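Local coordinates for putative alkaline phosphatase (Pseudomonas fluorescens, PDB 4F19), which binds phosphate-like oxyanions, here hydrogen arsenate, and probably serves as the solute-binding component of an ABC transporter that imports phosphate, at residues I137-R142 with G203-M208; Y319-N324 with T344-F349. All blocks are in the same frame, centred on the assembly; numbering follows the deposited sequence.

Two contacts on opposite sides of the chain's centre, with nearest atoms about 20 Å apart, are built in different ways. Interaction 1 pairs neighbouring parallel strands and is largely buried; backbone bonds carry most of it, and one of its strands ends in an arginine that grips the bound hydrogen arsenate. Interaction 2 joins a loop to helix 339-349 far from that anion. There a single arginine-to-carbonyl bond and a methyl group on a tyrosine face do the work, and the contact runs from a buried aromatic side out to an exposed alanine. They share no strand or helix, and residues 137-142 and 203-208 precede 319-324 and 344-349 in the chain.

Interaction 1: residues I137-R142 with G203-M208; sequences IVVVYR and GRITYM. With 8AR (hydrogen arsenate), chain B.
A parallel strand pair in a mixed sheet joins Val138 and Val139 to Arg204 and Ile205 and leads, at Arg142, into the anion site. Val138 N donates to Gly203 O, Val138 O accepts from Ile205 N, and Val140 N meets Ile205 O at 2.9 Å, almost straight (177°). Beyond this ladder the side chains take over: Thr206 OG1, set opposite its own backbone N (chi1 -164°), gives its proton to Val140 O at 2.7 Å from above the carbonyl plane. Tyr207 OH then accepts from Arg142 N at 3.2 Å, while its ring edge meets Tyr141 CB. A phenylalanine in place of Tyr207 would probably leave Arg142 N without this acceptor and Thr149 without its hydroxyl partner. Arg142, bent at chi2 and chi3, meets O3 of hydrogen arsenate at its guanidinium edge, NH2 to O3 at 2.8 Å, and NH1 adds a weak bond to O4; Glu144 forms a salt bridge with the same NH2. Gly203 and Arg204 both face Asn100 in a G1 beta bulge. Val139, Ile205 and Tyr207 pack against helix 111-119, whereas Arg142 and Thr206 touch helix 190-198, and strand 186-188 continues the sheet beyond strand 138-142.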
ATOM      1  N   ILE A 137      15.475  -2.520  22.122  1.00  7.18           N
ATOM      2  CA  ILE A 137      14.490  -2.379  21.037  1.00  7.03           C
ATOM      3  C   ILE A 137      14.251  -3.787  20.459  1.00  7.06           C
ATOM      4  O   ILE A 137      15.224  -4.494  20.143  1.00  7.83           O
ATOM      5  CB  ILE A 137      15.009  -1.477  19.910  1.00  7.29           C
ATOM      6  CG1 ILE A 137      15.326  -0.082  20.395  1.00  7.31           C
ATOM      7  CG2 ILE A 137      14.019  -1.463  18.761  1.00  8.26           C
ATOM      8  CD1 ILE A 137      15.984   0.813  19.367  1.00  8.12           C
ATOM      9  N   VAL A 138      12.998  -4.126  20.272  1.00  6.74           N
ATOM     10  CA  VAL A 138      12.570  -5.354  19.564  1.00  6.95           C
ATOM     11  C   VAL A 138      11.780  -4.886  18.300  1.00  6.03           C
ATOM     12  O   VAL A 138      10.802  -4.180  18.433  1.00  6.86           O
ATOM     13  CB  VAL A 138      11.778  -6.286  20.459  1.00  7.73           C
ATOM     14  CG1 VAL A 138      11.072  -7.375  19.687  1.00  8.03           C
ATOM     15  CG2 VAL A 138      12.721  -6.936  21.485  1.00 11.07           C
ATOM     16  N   VAL A 139      12.242  -5.322  17.149  1.00  6.11           N
ATOM     17  CA  VAL A 139      11.595  -4.997  15.884  1.00  5.89           C
ATOM     18  C   VAL A 139      10.515  -6.038  15.593  1.00  5.62           C
ATOM     19  O   VAL A 139      10.788  -7.239  15.638  1.00  6.71           O
ATOM     20  CB  VAL A 139      12.633  -4.948  14.740  1.00  6.52           C
ATOM     21  CG1 VAL A 139      11.964  -4.866  13.385  1.00  7.80           C
ATOM     22  CG2 VAL A 139      13.574  -3.783  14.967  1.00  7.96           C
ATOM     23  N   VAL A 140       9.306  -5.552  15.272  1.00  5.36           N
ATOM     24  CA  VAL A 140       8.223  -6.405  14.811  1.00  5.50           C
ATOM     25  C   VAL A 140       8.095  -6.171  13.286  1.00  5.03           C
ATOM     26  O   VAL A 140       8.148  -5.033  12.832  1.00  5.75           O
ATOM     27  CB  VAL A 140       6.908  -6.095  15.517  1.00  5.78           C
ATOM     28  CG1 VAL A 140       5.813  -7.076  15.096  1.00  6.48           C
ATOM     29  CG2 VAL A 140       7.101  -6.173  17.053  1.00  8.12           C
ATOM     30  N   TYR A 141       7.930  -7.249  12.533  1.00  5.14           N
ATOM     31  CA  TYR A 141       7.837  -7.157  11.082  1.00  4.95           C
ATOM     32  C   TYR A 141       6.806  -8.118  10.571  1.00  4.60           C
ATOM     33  O   TYR A 141       6.338  -8.989  11.267  1.00  5.40           O
ATOM     34  CB  TYR A 141       9.204  -7.376  10.410  1.00  5.59           C
ATOM     35  CG  TYR A 141       9.688  -8.776  10.516  1.00  5.83           C
ATOM     36  CD1 TYR A 141       9.477  -9.685   9.499  1.00  6.23           C
ATOM     37  CD2 TYR A 141      10.304  -9.256  11.674  1.00  6.53           C
ATOM     38  CE1 TYR A 141       9.859 -11.016   9.574  1.00  7.36           C
ATOM     39  CE2 TYR A 141      10.689 -10.568  11.781  1.00  7.81           C
ATOM     40  CZ  TYR A 141      10.451 -11.452  10.734  1.00  8.40           C
ATOM     41  OH  TYR A 141      10.809 -12.767  10.862  1.00 10.57           O
ATOM     42  N   ARG A 142       6.417  -7.930   9.288  1.00  4.59           N
ATOM     43  CA  ARG A 142       5.426  -8.785   8.655  1.00  4.80           C
ATOM     44  C   ARG A 142       6.002 -10.066   8.170  1.00  4.93           C
ATOM     45  O   ARG A 142       6.942 -10.116   7.401  1.00  5.79           O
ATOM     46  CB  ARG A 142       4.746  -8.007   7.499  1.00  4.94           C
ATOM     47  CG  ARG A 142       3.872  -6.882   7.953  1.00  4.98           C
ATOM     48  CD  ARG A 142       2.542  -7.346   8.511  1.00  5.01           C
ATOM     49  NE  ARG A 142       1.687  -7.911   7.494  1.00  5.15           N
ATOM     50  CZ  ARG A 142       0.988  -7.168   6.616  1.00  4.75           C
ATOM     51  NH1 ARG A 142       0.937  -5.845   6.729  1.00  4.90           N
ATOM     52  NH2 ARG A 142       0.357  -7.797   5.621  1.00  5.28           N
ATOM     53  N   GLY A 203       9.065  -2.206  24.529  1.00  7.99           N
ATOM     54  CA  GLY A 203      10.149  -1.746  23.718  1.00  7.64           C
ATOM     55  C   GLY A 203      10.122  -2.117  22.240  1.00  7.05           C
ATOM     56  O   GLY A 203      11.154  -2.086  21.593  1.00  8.66           O
ATOM     57  N   ARG A 204       8.940  -2.413  21.722  1.00  6.47           N
ATOM     58  CA  ARG A 204       8.762  -2.858  20.359  1.00  6.20           C
ATOM     59  C   ARG A 204       8.513  -1.696  19.402  1.00  5.85           C
ATOM     60  O   ARG A 204       7.956  -0.665  19.781  1.00  6.61           O
ATOM     61  CB  ARG A 204       7.641  -3.910  20.289  1.00  6.29           C
ATOM     62  CG  ARG A 204       8.032  -5.187  20.980  1.00  7.13           C
ATOM     63  CD  ARG A 204       6.994  -6.278  20.934  1.00  7.03           C
ATOM     64  NE  ARG A 204       7.532  -7.486  21.593  1.00  7.84           N
ATOM     65  CZ  ARG A 204       7.022  -8.707  21.475  1.00  8.11           C
ATOM     66  NH1 ARG A 204       5.899  -8.907  20.813  1.00  8.67           N
ATOM     67  NH2 ARG A 204       7.690  -9.727  22.015  1.00  9.70           N
ATOM     68  N   ILE A 205       8.909  -1.887  18.153  1.00  5.43           N
ATOM     69  CA  ILE A 205       8.760  -0.867  17.103  1.00  5.04           C
ATOM     70  C   ILE A 205       8.454  -1.574  15.787  1.00  5.06           C
ATOM     71  O   ILE A 205       8.904  -2.694  15.565  1.00  5.48           O
ATOM     72  CB  ILE A 205      10.055   0.007  16.998  1.00  5.24           C
ATOM     73  CG1 ILE A 205       9.834   1.213  16.072  1.00  5.25           C
ATOM     74  CG2 ILE A 205      11.245  -0.799  16.586  1.00  6.27           C
ATOM     75  CD1 ILE A 205      10.884   2.325  16.320  1.00  6.85           C
ATOM     76  N   THR A 206       7.721  -0.901  14.897  1.00  4.94           N
ATOM     77  CA  THR A 206       7.401  -1.494  13.590  1.00  4.76           C
ATOM     78  C   THR A 206       7.132  -0.375  12.565  1.00  4.60           C
ATOM     79  O   THR A 206       7.248   0.801  12.863  1.00  5.53           O
ATOM     80  CB  THR A 206       6.200  -2.434  13.715  1.00  5.36           C
ATOM     81  OG1 THR A 206       6.108  -3.271  12.578  1.00  5.81           O
ATOM     82  CG2 THR A 206       4.912  -1.729  13.955  1.00  5.78           C
ATOM     83  N   TYR A 207       6.763  -0.813  11.382  1.00  4.82           N
ATOM     84  CA  TYR A 207       6.278   0.004  10.271  1.00  4.70           C
ATOM     85  C   TYR A 207       4.835  -0.359   9.993  1.00  4.85           C
ATOM     86  O   TYR A 207       4.474  -1.534  10.141  1.00  5.56           O
ATOM     87  CB  TYR A 207       7.191  -0.169   9.042  1.00  4.96           C
ATOM     88  CG  TYR A 207       7.297  -1.593   8.572  1.00  4.57           C
ATOM     89  CD1 TYR A 207       6.487  -2.074   7.581  1.00  5.06           C
ATOM     90  CD2 TYR A 207       8.217  -2.481   9.155  1.00  5.15           C
ATOM     91  CE1 TYR A 207       6.532  -3.407   7.178  1.00  5.10           C
ATOM     92  CE2 TYR A 207       8.287  -3.816   8.755  1.00  5.15           C
ATOM     93  CZ  TYR A 207       7.435  -4.273   7.778  1.00  4.82           C
ATOM     94  OH  TYR A 207       7.496  -5.591   7.411  1.00  5.58           O
ATOM     95  N   MET A 208       4.001   0.592   9.579  1.00  4.41           N
ATOM     96  CA  MET A 208       2.566   0.330   9.652  1.00  4.05           C
ATOM     97  C   MET A 208       1.745   1.320   8.817  1.00  4.22           C
ATOM     98  O   MET A 208       2.013   2.517   8.767  1.00  4.63           O
ATOM     99  CB  MET A 208       2.122   0.462  11.137  1.00  4.38           C
ATOM    100  CG  MET A 208       0.675   0.125  11.442  1.00  4.75           C
ATOM    101  SD  MET A 208       0.148  -1.512  10.919  1.00  5.12           S
ATOM    102  CE  MET A 208       1.391  -2.539  11.734  1.00  5.84           C
TER
HETATM  103 AS   8AR B1401      -0.458  -5.279   3.227  0.77  3.46          AS
HETATM  104  O1  8AR B1401      -0.027  -6.066   1.854  1.00  3.86           O
HETATM  105  O2  8AR B1401      -1.342  -3.895   2.798  1.00  4.20           O
HETATM  106  O3  8AR B1401      -1.450  -6.196   4.161  1.00  4.12           O
HETATM  107  O4  8AR B1401       0.883  -4.796   4.084  1.00  4.33           O

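Interaction 2: residues Y319-N324 with T344-F349; sequences YGASNN and TVRASF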
ATOM      1  N   TYR A 319     -13.288   7.378  -8.519  1.00  5.04           N
ATOM      2  CA  TYR A 319     -12.566   8.316  -9.355  1.00  5.23           C
ATOM      3  C   TYR A 319     -13.451   9.449  -9.833  1.00  5.40           C
ATOM      4  O   TYR A 319     -13.085  10.162 -10.784  1.00  6.46           O
ATOM      5  CB  TYR A 319     -11.832   7.609 -10.518  1.00  5.32           C
ATOM      6  CG  TYR A 319     -10.887   6.585 -10.005  1.00  4.99           C
ATOM      7  CD1 TYR A 319     -11.240   5.240  -9.969  1.00  5.14           C
ATOM      8  CD2 TYR A 319      -9.643   6.934  -9.485  1.00  5.57           C
ATOM      9  CE1 TYR A 319     -10.352   4.273  -9.437  1.00  5.09           C
ATOM     10  CE2 TYR A 319      -8.775   5.989  -8.953  1.00  5.36           C
ATOM     11  CZ  TYR A 319      -9.150   4.648  -8.915  1.00  4.89           C
ATOM     12  OH  TYR A 319      -8.343   3.696  -8.378  1.00  5.60           O
ATOM     13  N   GLY A 320     -14.578   9.688  -9.198  1.00  6.82           N
ATOM     14  CA  GLY A 320     -15.489  10.743  -9.616  1.00  7.26           C
ATOM     15  C   GLY A 320     -15.059  12.105  -9.155  1.00  7.55           C
ATOM     16  O   GLY A 320     -14.503  12.278  -8.088  1.00  8.54           O
ATOM     17  N   ALA A 321     -15.399  13.108  -9.959  1.00  8.72           N
ATOM     18  CA  ALA A 321     -15.259  14.487  -9.546  1.00 10.56           C
ATOM     19  C   ALA A 321     -16.189  14.895  -8.406  1.00 10.58           C
ATOM     20  O   ALA A 321     -15.825  15.630  -7.498  1.00 14.70           O
ATOM     21  CB  ALA A 321     -15.452  15.424 -10.778  1.00 12.21           C
ATOM     22  N   SER A 322     -17.427  14.345  -8.409  1.00 11.23           N
ATOM     23  CA  SER A 322     -18.422  14.578  -7.409  1.00 11.71           C
ATOM     24  C   SER A 322     -18.851  13.241  -6.865  1.00  9.57           C
ATOM     25  O   SER A 322     -18.653  12.177  -7.480  1.00 10.62           O
ATOM     26  CB  SER A 322     -19.704  15.258  -8.009  0.70 11.57           C
ATOM     27  OG  SER A 322     -19.436  16.553  -8.447  0.70 13.28           O
ATOM     28  N   ASN A 323     -19.484  13.249  -5.676  1.00  8.86           N
ATOM     29  CA  ASN A 323     -20.059  12.087  -5.103  1.00  8.33           C
ATOM     30  C   ASN A 323     -19.088  10.984  -5.055  1.00  8.32           C
ATOM     31  O   ASN A 323     -19.335   9.860  -5.549  1.00 11.42           O
ATOM     32  CB  ASN A 323     -21.389  11.634  -5.779  0.70  8.46           C
ATOM     33  CG  ASN A 323     -22.459  12.689  -5.589  0.70  9.11           C
ATOM     34  OD1 ASN A 323     -22.855  13.009  -4.391  0.70 11.73           O
ATOM     35  ND2 ASN A 323     -22.835  13.361  -6.621  0.70  9.58           N
ATOM     36  N   ASN A 324     -17.898  11.237  -4.480  1.00  6.59           N
ATOM     37  CA  ASN A 324     -16.782  10.306  -4.500  1.00  6.30           C
ATOM     38  C   ASN A 324     -16.472   9.828  -3.076  1.00  5.86           C
ATOM     39  O   ASN A 324     -17.240  10.058  -2.152  1.00  7.18           O
ATOM     40  CB  ASN A 324     -15.615  10.921  -5.236  1.00  6.83           C
ATOM     41  CG  ASN A 324     -15.050  12.145  -4.582  1.00  7.07           C
ATOM     42  OD1 ASN A 324     -15.023  12.226  -3.318  1.00  7.42           O
ATOM     43  ND2 ASN A 324     -14.576  13.100  -5.370  1.00  9.47           N
ATOM     44  N   THR A 344      -7.587  11.291 -15.446  1.00  5.99           N
ATOM     45  CA  THR A 344      -6.773  10.390 -16.243  1.00  5.98           C
ATOM     46  C   THR A 344      -7.218   8.944 -16.096  1.00  5.79           C
ATOM     47  O   THR A 344      -7.355   8.194 -17.079  1.00  6.28           O
ATOM     48  CB  THR A 344      -5.280  10.527 -15.905  1.00  7.00           C
ATOM     49  OG1 THR A 344      -4.876  11.880 -16.144  1.00  7.84           O
ATOM     50  CG2 THR A 344      -4.401   9.643 -16.690  1.00  7.20           C
ATOM     51  N   VAL A 345      -7.520   8.522 -14.865  1.00  5.58           N
ATOM     52  CA  VAL A 345      -8.082   7.188 -14.638  1.00  5.59           C
ATOM     53  C   VAL A 345      -9.389   7.031 -15.391  1.00  5.40           C
ATOM     54  O   VAL A 345      -9.625   6.025 -16.066  1.00  5.83           O
ATOM     55  CB  VAL A 345      -8.249   6.914 -13.117  1.00  5.72           C
ATOM     56  CG1 VAL A 345      -8.975   5.618 -12.897  1.00  6.49           C
ATOM     57  CG2 VAL A 345      -6.866   6.882 -12.433  1.00  6.55           C
ATOM     58  N   ARG A 346     -10.287   8.012 -15.262  1.00  5.44           N
ATOM     59  CA  ARG A 346     -11.575   7.891 -15.954  1.00  5.51           C
ATOM     60  C   ARG A 346     -11.403   7.815 -17.474  1.00  5.28           C
ATOM     61  O   ARG A 346     -12.087   7.061 -18.153  1.00  5.82           O
ATOM     62  CB  ARG A 346     -12.514   9.032 -15.613  1.00  6.10           C
ATOM     63  CG  ARG A 346     -12.922   9.133 -14.152  1.00  6.14           C
ATOM     64  CD  ARG A 346     -14.109  10.029 -13.940  1.00  7.88           C
ATOM     65  NE  ARG A 346     -13.957  11.352 -14.490  1.00  8.46           N
ATOM     66  CZ  ARG A 346     -13.376  12.359 -13.888  1.00  8.17           C
ATOM     67  NH1 ARG A 346     -13.230  13.528 -14.542  1.00 11.00           N
ATOM     68  NH2 ARG A 346     -12.931  12.286 -12.627  1.00  8.10           N
ATOM     69  N   ALA A 347     -10.498   8.637 -18.014  1.00  5.43           N
ATOM     70  CA  ALA A 347     -10.344   8.714 -19.470  1.00  5.68           C
ATOM     71  C   ALA A 347      -9.912   7.374 -20.067  1.00  5.27           C
ATOM     72  O   ALA A 347     -10.309   7.041 -21.174  1.00  5.97           O
ATOM     73  CB  ALA A 347      -9.361   9.804 -19.866  1.00  6.46           C
ATOM     74  N   SER A 348      -9.060   6.639 -19.334  1.00  5.22           N
ATOM     75  CA  SER A 348      -8.636   5.338 -19.836  1.00  5.24           C
ATOM     76  C   SER A 348      -9.643   4.213 -19.514  1.00  5.11           C
ATOM     77  O   SER A 348      -9.948   3.399 -20.372  1.00  5.83           O
ATOM     78  CB  SER A 348      -7.283   4.936 -19.251  1.00  5.70           C
ATOM     79  OG  SER A 348      -6.220   5.690 -19.872  1.00  6.81           O
ATOM     80  N   PHE A 349     -10.128   4.134 -18.267  1.00  5.01           N
ATOM     81  CA  PHE A 349     -10.803   2.953 -17.793  1.00  5.07           C
ATOM     82  C   PHE A 349     -12.298   3.091 -17.731  1.00  5.48           C
ATOM     83  O   PHE A 349     -12.988   2.049 -17.617  1.00  5.86           O
ATOM     84  CB  PHE A 349     -10.210   2.490 -16.442  1.00  5.57           C
ATOM     85  CG  PHE A 349      -8.753   2.205 -16.543  1.00  5.40           C
ATOM     86  CD1 PHE A 349      -8.270   1.249 -17.401  1.00  5.58           C
ATOM     87  CD2 PHE A 349      -7.827   2.953 -15.832  1.00  6.31           C
ATOM     88  CE1 PHE A 349      -6.932   1.023 -17.550  1.00  5.77           C
ATOM     89  CE2 PHE A 349      -6.462   2.736 -16.001  1.00  7.03           C
ATOM     90  CZ  PHE A 349      -5.997   1.769 -16.833  1.00  6.55           C
TER
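Arg346 reaches from helix 339-349 to the loop that follows helix 305-318, and its side chain runs alongside the backbone of Tyr319. CB sends the chain out with CG beside the backbone N (chi1 -62°). CG lies 4.1 Å from Tyr319 CB, and CD comes within 3.3 Å of Tyr319 O. A bend at chi3 (-54°) then folds the chain past that oxygen, with CZ 3.8 Å from Tyr319 O, and brings the guanidinium round with one edge toward the carbonyl. NH2 donates to Tyr319 O at 2.8 Å with an N-H...O angle of 165°, the oxygen lying in the guanidinium plane. The same nitrogen also approaches Ala321 N, 3.7 Å away. One residue earlier on the helix, Val345 sets CG1 over the centre of the Tyr319 ring, 3.6 Å from the centroid, in a CH-pi contact; the far end of that ring is anchored by a hydrogen bond from OH to Pro89 O. Within the loop, Asn324 ND2 closes onto Gly320 O at 2.8 Å. Charge and apolar packing thus act on one residue: a cationic donor satisfies the carbonyl of Tyr319 just after helix 305-318, while a methyl group covers its ring.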